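Local coordinates for protein ectonucleotide pyrophosphatase/phosphodiesterase family member 5 (Mus musculus, PDB 5VEO) that probably hydrolyses phosphodiester or pyrophosphate bonds of nucleotides at a zinc-containing active site, at residues T64-F70 with S356-Y360. The protein carries 1 engineered substitution. Numbering follows the deposited sequence.
Sequences TLVTGLF and STDLY. With EDO (1,2-ethanediol), chain K.
Tyr360 lays its ring against the backbone where helix 58-67 ends, joining that helix to the start of helix 359-366 in the alkaline phosphatase-like fold; strand 349-355, at one edge of the central mixed sheet, leads into the latter. With CG anti to the backbone N (chi1 176°), the ring spans the Val66 to Gly68 backbone, and Thr67 O sits over the centre of one face, 3.4 Å from Tyr360 CD2. Gly68, with positive phi, leaves the helix here and brings its N within 3.3 Å of Tyr360 CB; a side chain at Gly68 would bring its first carbon into collision with Tyr360 CD2. Replacing Tyr360 with an alanine would probably uncover the Thr67 carbonyl and leave the Leu372 amide without the phenolic oxygen it now bonds. At the backbone of Tyr360, one water bridges the two segments: it donates to Thr64 O and to Ser356 O (2.7 Å) and accepts from Tyr360 N (2.9 Å). Further along, the Leu65 and Leu359 side chains meet through their CD2 methyls at 3.9 Å. Thr357 CG2 packs on the CG2 methyl of Thr64, 3.8 Å away, and on one face of the Phe70 ring. The latter is a CH-pi contact displaced toward the rim, Thr357 CG2 lying 4.2 Å from the Phe70 centroid and 22° off its normal, while C2 of a bound ethanediol meets the ring edge in plane, 3.5 Å from Phe70 CE1.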
ATOM      1  N   THR A  64       2.222  -4.847   4.359  1.00  9.49           N
ATOM      2  CA  THR A  64       1.306  -5.097   5.468  1.00  9.49           C
ATOM      3  C   THR A  64       0.169  -6.027   5.051  1.00  9.43           C
ATOM      4  O   THR A  64      -0.234  -6.909   5.816  1.00 10.94           O
ATOM      5  CB  THR A  64       0.762  -3.771   6.007  1.00 10.17           C
ATOM      6  OG1 THR A  64       1.803  -3.121   6.739  1.00  9.92           O
ATOM      7  CG2 THR A  64      -0.444  -3.980   6.937  1.00  9.98           C
ATOM      8  N   LEU A  65      -0.362  -5.854   3.849  1.00  9.55           N
ATOM      9  CA  LEU A  65      -1.489  -6.679   3.440  1.00  9.15           C
ATOM     10  C   LEU A  65      -1.117  -8.150   3.386  1.00 10.52           C
ATOM     11  O   LEU A  65      -1.979  -9.005   3.598  1.00 12.87           O
ATOM     12  CB  LEU A  65      -2.014  -6.221   2.082  1.00  9.64           C
ATOM     13  CG  LEU A  65      -2.685  -4.839   2.037  1.00  9.59           C
ATOM     14  CD1 LEU A  65      -3.257  -4.560   0.653  1.00 12.40           C
ATOM     15  CD2 LEU A  65      -3.760  -4.672   3.097  1.00 12.29           C
ATOM     16  N   VAL A  66       0.147  -8.467   3.104  1.00 10.28           N
ATOM     17  CA  VAL A  66       0.564  -9.859   2.925  1.00 10.35           C
ATOM     18  C   VAL A  66       1.382 -10.383   4.106  1.00 10.35           C
ATOM     19  O   VAL A  66       1.851 -11.536   4.065  1.00 12.91           O
ATOM     20  CB  VAL A  66       1.311 -10.066   1.593  1.00 11.14           C
ATOM     21  CG1 VAL A  66       0.400  -9.709   0.430  1.00 12.98           C
ATOM     22  CG2 VAL A  66       2.632  -9.269   1.513  1.00 11.35           C
ATOM     23  N   THR A  67       1.488  -9.606   5.196  1.00 10.60           N
ATOM     24  CA  THR A  67       2.145 -10.036   6.434  1.00 12.89           C
ATOM     25  C   THR A  67       1.318  -9.817   7.692  1.00 12.26           C
ATOM     26  O   THR A  67       1.585 -10.484   8.701  1.00 14.95           O
ATOM     27  CB  THR A  67       3.485  -9.312   6.647  1.00 12.18           C
ATOM     28  OG1 THR A  67       3.260  -7.912   6.850  1.00 11.69           O
ATOM     29  CG2 THR A  67       4.441  -9.521   5.480  1.00 13.85           C
ATOM     30  N   GLY A  68       0.350  -8.900   7.681  1.00 11.49           N
ATOM     31  CA  GLY A  68      -0.403  -8.567   8.873  1.00 13.46           C
ATOM     32  C   GLY A  68       0.371  -7.764   9.885  1.00 12.23           C
ATOM     33  O   GLY A  68      -0.089  -7.629  11.027  1.00 15.80           O
ATOM     34  N   LEU A  69       1.520  -7.211   9.492  1.00 11.51           N
ATOM     35  CA  LEU A  69       2.427  -6.526  10.398  1.00 11.84           C
ATOM     36  C   LEU A  69       2.460  -5.026  10.148  1.00 12.28           C
ATOM     37  O   LEU A  69       2.313  -4.558   9.021  1.00 12.37           O
ATOM     38  CB  LEU A  69       3.843  -7.062  10.248  1.00 14.64           C
ATOM     39  CG  LEU A  69       4.067  -8.508  10.729  1.00 12.71           C
ATOM     40  CD1 LEU A  69       5.408  -9.015  10.229  1.00 16.74           C
ATOM     41  CD2 LEU A  69       3.982  -8.567  12.227  1.00 16.34           C
ATOM     42  N   PHE A  70       2.695  -4.278  11.217  1.00 12.04           N
ATOM     43  CA  PHE A  70       3.055  -2.875  11.095  1.00 11.43           C
ATOM     44  C   PHE A  70       4.441  -2.737  10.482  1.00  9.68           C
ATOM     45  O   PHE A  70       5.244  -3.685  10.471  1.00 12.14           O
ATOM     46  CB  PHE A  70       3.023  -2.200  12.461  1.00 14.97           C
ATOM     47  CG  PHE A  70       1.655  -2.086  13.032  1.00 17.89           C
ATOM     48  CD1 PHE A  70       0.709  -1.292  12.414  1.00 19.68           C
ATOM     49  CD2 PHE A  70       1.305  -2.774  14.179  1.00 23.50           C
ATOM     50  CE1 PHE A  70      -0.565  -1.169  12.941  1.00 26.39           C
ATOM     51  CE2 PHE A  70       0.030  -2.653  14.715  1.00 25.13           C
ATOM     52  CZ  PHE A  70      -0.905  -1.863  14.088  1.00 24.45           C
ATOM     53  N   SER A 356      -6.158  -2.509   8.175  1.00  9.98           N
ATOM     54  CA  SER A 356      -5.614  -3.259   7.051  1.00  9.58           C
ATOM     55  C   SER A 356      -4.690  -4.379   7.509  1.00  9.59           C
ATOM     56  O   SER A 356      -4.462  -5.315   6.741  1.00 12.28           O
ATOM     57  CB  SER A 356      -4.876  -2.338   6.088  1.00 12.28           C
ATOM     58  OG  SER A 356      -3.676  -1.889   6.652  1.00 11.38           O
ATOM     59  N   THR A 357      -4.160  -4.297   8.734  1.00  9.79           N
ATOM     60  CA  THR A 357      -3.415  -5.398   9.334  1.00 12.32           C
ATOM     61  C   THR A 357      -4.270  -6.640   9.539  1.00 14.65           C
ATOM     62  O   THR A 357      -3.711  -7.719   9.771  1.00 19.32           O
ATOM     63  CB  THR A 357      -2.857  -4.975  10.697  1.00 14.80           C
ATOM     64  OG1 THR A 357      -3.905  -4.344  11.436  1.00 17.78           O
ATOM     65  CG2 THR A 357      -1.682  -4.040  10.552  1.00 13.96           C
ATOM     66  N   ASP A 358      -5.596  -6.516   9.497  1.00 13.81           N
ATOM     67  CA  ASP A 358      -6.477  -7.665   9.662  1.00 14.99           C
ATOM     68  C   ASP A 358      -6.584  -8.526   8.402  1.00 18.22           C
ATOM     69  O   ASP A 358      -7.015  -9.687   8.494  1.00 18.22           O
ATOM     70  CB  ASP A 358      -7.885  -7.212  10.059  1.00 17.42           C
ATOM     71  CG  ASP A 358      -7.927  -6.450  11.366  1.00 23.65           C
ATOM     72  OD1 ASP A 358      -7.124  -6.744  12.275  1.00 23.46           O
ATOM     73  OD2 ASP A 358      -8.805  -5.548  11.483  1.00 30.63           O
ATOM     74  N   LEU A 359      -6.227  -7.996   7.226  1.00 14.54           N
ATOM     75  CA  LEU A 359      -6.469  -8.748   6.001  1.00 14.84           C
ATOM     76  C   LEU A 359      -5.683 -10.058   5.998  1.00 12.96           C
ATOM     77  O   LEU A 359      -6.199 -11.104   5.587  1.00 15.38           O
ATOM     78  CB  LEU A 359      -6.116  -7.916   4.770  1.00 15.16           C
ATOM     79  CG  LEU A 359      -6.323  -8.681   3.453  1.00 12.90           C
ATOM     80  CD1 LEU A 359      -7.750  -9.173   3.310  1.00 17.61           C
ATOM     81  CD2 LEU A 359      -5.928  -7.829   2.242  1.00 16.69           C
ATOM     82  N   TYR A 360      -4.439 -10.017   6.461  1.00 12.91           N
ATOM     83  CA  TYR A 360      -3.610 -11.217   6.514  1.00 14.13           C
ATOM     84  C   TYR A 360      -4.293 -12.330   7.302  1.00 13.92           C
ATOM     85  O   TYR A 360      -4.312 -13.489   6.864  1.00 14.80           O
ATOM     86  CB  TYR A 360      -2.268 -10.854   7.132  1.00 13.62           C
ATOM     87  CG  TYR A 360      -1.300 -12.005   7.351  1.00 13.32           C
ATOM     88  CD1 TYR A 360      -0.559 -12.529   6.301  1.00 13.22           C
ATOM     89  CD2 TYR A 360      -1.085 -12.518   8.621  1.00 16.36           C
ATOM     90  CE1 TYR A 360       0.346 -13.563   6.506  1.00 15.74           C
ATOM     91  CE2 TYR A 360      -0.178 -13.536   8.839  1.00 16.72           C
ATOM     92  CZ  TYR A 360       0.521 -14.063   7.782  1.00 15.33           C
ATOM     93  OH  TYR A 360       1.413 -15.071   8.026  1.00 17.86           O
TER
HETATM   94  C1  EDO K 518      -3.553  -0.140  11.098  1.00 26.29           C
HETATM   95  O1  EDO K 518      -3.819  -1.279  10.237  1.00 28.09           O
HETATM   96  C2  EDO K 518      -3.940  -0.355  12.574  1.00 31.39           C
HETATM   97  O2  EDO K 518      -3.653   0.836  13.362  1.00 30.05           O
HETATM   98  O   HOH W   1      -2.912  -7.561   6.667  1.00 12.24           O